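Side-chain contact in uncharacterized protein (Escherichia coli O157:H7, PDB 4R29), which methylates, by all indications, a zinc-finger cysteine of the host proteins TAB2 and TAB3 with S-adenosylmethionine as donor, shutting down NF-kappa-B signalling: residues Y168-K171 with R172-Q176. The protein carries 1 engineered substitution. Numbering follows the deposited sequence.
Sequences YNIK and RDIMQ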
ATOM      1  N   TYR A 168       2.320  -4.598 -11.019  1.00 20.98           N
ATOM      2  CA  TYR A 168       3.503  -4.429 -10.192  1.00 23.15           C
ATOM      3  C   TYR A 168       4.578  -5.478 -10.504  1.00 24.57           C
ATOM      4  O   TYR A 168       5.767  -5.176 -10.504  1.00 21.91           O
ATOM      5  CB  TYR A 168       3.132  -4.518  -8.728  1.00 20.56           C
ATOM      6  CG  TYR A 168       4.310  -4.368  -7.803  1.00 24.46           C
ATOM      7  CD1 TYR A 168       4.803  -3.108  -7.488  1.00 25.35           C
ATOM      8  CD2 TYR A 168       4.926  -5.479  -7.242  1.00 23.98           C
ATOM      9  CE1 TYR A 168       5.872  -2.952  -6.637  1.00 25.94           C
ATOM     10  CE2 TYR A 168       6.005  -5.337  -6.389  1.00 24.37           C
ATOM     11  CZ  TYR A 168       6.471  -4.068  -6.091  1.00 28.94           C
ATOM     12  OH  TYR A 168       7.539  -3.896  -5.247  1.00 34.43           O
ATOM     13  N   ASN A 169       4.147  -6.710 -10.739  1.00 20.49           N
ATOM     14  CA  ASN A 169       5.068  -7.785 -11.064  1.00 26.00           C
ATOM     15  C   ASN A 169       5.703  -7.587 -12.435  1.00 25.22           C
ATOM     16  O   ASN A 169       6.862  -7.908 -12.645  1.00 21.30           O
ATOM     17  CB  ASN A 169       4.354  -9.137 -11.009  1.00 19.96           C
ATOM     18  CG  ASN A 169       4.153  -9.633  -9.589  1.00 24.36           C
ATOM     19  OD1 ASN A 169       4.900  -9.271  -8.684  1.00 26.80           O
ATOM     20  ND2 ASN A 169       3.135 -10.460  -9.387  1.00 24.41           N
ATOM     21  N   ILE A 170       4.923  -7.073 -13.375  1.00 21.88           N
ATOM     22  CA  ILE A 170       5.459  -6.789 -14.680  1.00 23.72           C
ATOM     23  C   ILE A 170       6.526  -5.710 -14.559  1.00 25.79           C
ATOM     24  O   ILE A 170       7.623  -5.857 -15.095  1.00 22.74           O
ATOM     25  CB  ILE A 170       4.381  -6.313 -15.628  1.00 24.02           C
ATOM     26  CG1 ILE A 170       3.468  -7.477 -16.013  1.00 24.20           C
ATOM     27  CG2 ILE A 170       5.013  -5.671 -16.859  1.00 25.00           C
ATOM     28  CD1 ILE A 170       2.308  -7.040 -16.898  1.00 27.24           C
ATOM     29  N   LYS A 171       6.209  -4.633 -13.841  1.00 21.66           N
ATOM     30  CA  LYS A 171       7.180  -3.561 -13.640  1.00 23.02           C
ATOM     31  C   LYS A 171       8.469  -4.112 -13.038  1.00 25.10           C
ATOM     32  O   LYS A 171       9.545  -3.909 -13.579  1.00 25.01           O
ATOM     33  CB  LYS A 171       6.635  -2.459 -12.732  1.00 24.30           C
ATOM     34  CG  LYS A 171       7.540  -1.219 -12.664  1.00 23.52           C
ATOM     35  CD  LYS A 171       7.640  -0.674 -11.252  1.00 28.18           C
ATOM     36  CE  LYS A 171       7.753   0.867 -11.215  1.00 26.07           C
ATOM     37  NZ  LYS A 171       8.670   1.458 -12.256  1.00 22.64           N
ATOM     38  N   ARG A 172       8.363  -4.815 -11.915  1.00 25.34           N
ATOM     39  CA  ARG A 172       9.572  -5.267 -11.241  1.00 30.94           C
ATOM     40  C   ARG A 172      10.337  -6.331 -12.066  1.00 29.62           C
ATOM     41  O   ARG A 172      11.563  -6.323 -12.082  1.00 26.75           O
ATOM     42  CB  ARG A 172       9.291  -5.720  -9.805  1.00 29.93           C
ATOM     43  CG  ARG A 172       8.600  -7.038  -9.700  1.00 37.33           C
ATOM     44  CD  ARG A 172       9.549  -8.163  -9.305  1.00 43.85           C
ATOM     45  NE  ARG A 172       8.884  -9.461  -9.440  1.00 44.86           N
ATOM     46  CZ  ARG A 172       7.899  -9.880  -8.645  1.00 45.45           C
ATOM     47  NH1 ARG A 172       7.464  -9.100  -7.657  1.00 40.41           N
ATOM     48  NH2 ARG A 172       7.341 -11.072  -8.842  1.00 45.99           N
ATOM     49  N   ASP A 173       9.625  -7.208 -12.775  1.00 24.86           N
ATOM     50  CA  ASP A 173      10.292  -8.155 -13.676  1.00 29.24           C
ATOM     51  C   ASP A 173      11.105  -7.433 -14.753  1.00 28.66           C
ATOM     52  O   ASP A 173      12.259  -7.781 -15.024  1.00 29.01           O
ATOM     53  CB  ASP A 173       9.293  -9.127 -14.315  1.00 28.48           C
ATOM     54  CG  ASP A 173       8.736 -10.121 -13.310  1.00 32.13           C
ATOM     55  OD1 ASP A 173       9.190 -10.104 -12.146  1.00 36.06           O
ATOM     56  OD2 ASP A 173       7.853 -10.922 -13.673  1.00 33.64           O
ATOM     57  N   ILE A 174      10.499  -6.412 -15.349  1.00 28.86           N
ATOM     58  CA  ILE A 174      11.158  -5.616 -16.373  1.00 26.86           C
ATOM     59  C   ILE A 174      12.393  -4.919 -15.809  1.00 26.63           C
ATOM     60  O   ILE A 174      13.486  -4.996 -16.374  1.00 28.24           O
ATOM     61  CB  ILE A 174      10.168  -4.623 -17.014  1.00 28.77           C
ATOM     62  CG1 ILE A 174       9.164  -5.401 -17.876  1.00 26.82           C
ATOM     63  CG2 ILE A 174      10.891  -3.577 -17.857  1.00 23.83           C
ATOM     64  CD1 ILE A 174       8.174  -4.522 -18.587  1.00 27.82           C
ATOM     65  N   MET A 175      12.235  -4.288 -14.658  1.00 25.51           N
ATOM     66  CA  MET A 175      13.342  -3.573 -14.058  1.00 24.22           C
ATOM     67  C   MET A 175      14.500  -4.465 -13.601  1.00 29.10           C
ATOM     68  O   MET A 175      15.668  -4.071 -13.692  1.00 25.55           O
ATOM     69  CB  MET A 175      12.851  -2.691 -12.927  1.00 22.03           C
ATOM     70  CG  MET A 175      12.648  -1.267 -13.388  1.00 26.62           C
ATOM     71  SD  MET A 175      11.750  -0.359 -12.159  1.00 32.90           S
ATOM     72  CE  MET A 175      13.153   0.092 -11.142  1.00 28.45           C
ATOM     73  N   GLN A 176      14.170  -5.653 -13.109  1.00 24.16           N
ATOM     74  CA  GLN A 176      15.176  -6.621 -12.721  1.00 26.66           C
ATOM     75  C   GLN A 176      15.986  -7.027 -13.941  1.00 29.07           C
ATOM     76  O   GLN A 176      17.213  -7.112 -13.883  1.00 27.91           O
ATOM     77  CB  GLN A 176      14.497  -7.859 -12.149  1.00 32.47           C
ATOM     78  CG  GLN A 176      13.807  -7.624 -10.827  1.00 34.35           C
ATOM     79  CD  GLN A 176      14.569  -8.231  -9.674  1.00 49.84           C
ATOM     80  OE1 GLN A 176      14.049  -9.110  -8.966  1.00 51.73           O
ATOM     81  NE2 GLN A 176      15.817  -7.774  -9.471  1.00 44.68           N
TER
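Arg172 sets CG between its backbone N and carbonyl carbon (chi1 74°) and bends at chi2, which turns its guanidinium back toward Asn169 one helical turn earlier. Asn169, with CG beside its own backbone N, leans the same way, and its OD1 lies over one face of the guanidinium, 2.8 Å from Arg172 NH1. The two planes stand 53° apart and the N-H groups aim poorly at the oxygen, so no regular hydrogen bond forms, and the attraction is probably a looser one between the partly negative oxygen and the cation. Asp173 takes the inner nitrogen: Arg172 NE donates its N-H to Asp173 OD1 at 2.8 Å, a salt bridge on the syn side but tilted out of the carboxylate plane, bent to 138° at the hydrogen. A long, flexible arginine suits this exposed flank because it can serve both neighbours. All this sits on helix 155-181 of a Rossmann-like methyltransferase, where regular i to i+4 backbone bonds, such as Asp173 N to Asn169 O at 2.9 Å, fix the spacing of the side chains. Ile170 and Ile174 stand side by side, CG2 of Ile170 resting 3.8 Å from CD1 of Ile174, an apolar pair suited to face helix 186-201. Next to them Lys171 NZ passes 3.6 Å from Met175 SD, while the ammonium forms a salt bridge with Glu191 and a hydrogen bond with Ser190 of that helix; the bound S-adenosylmethionine lies about 6 Å from the Lys171 side chain.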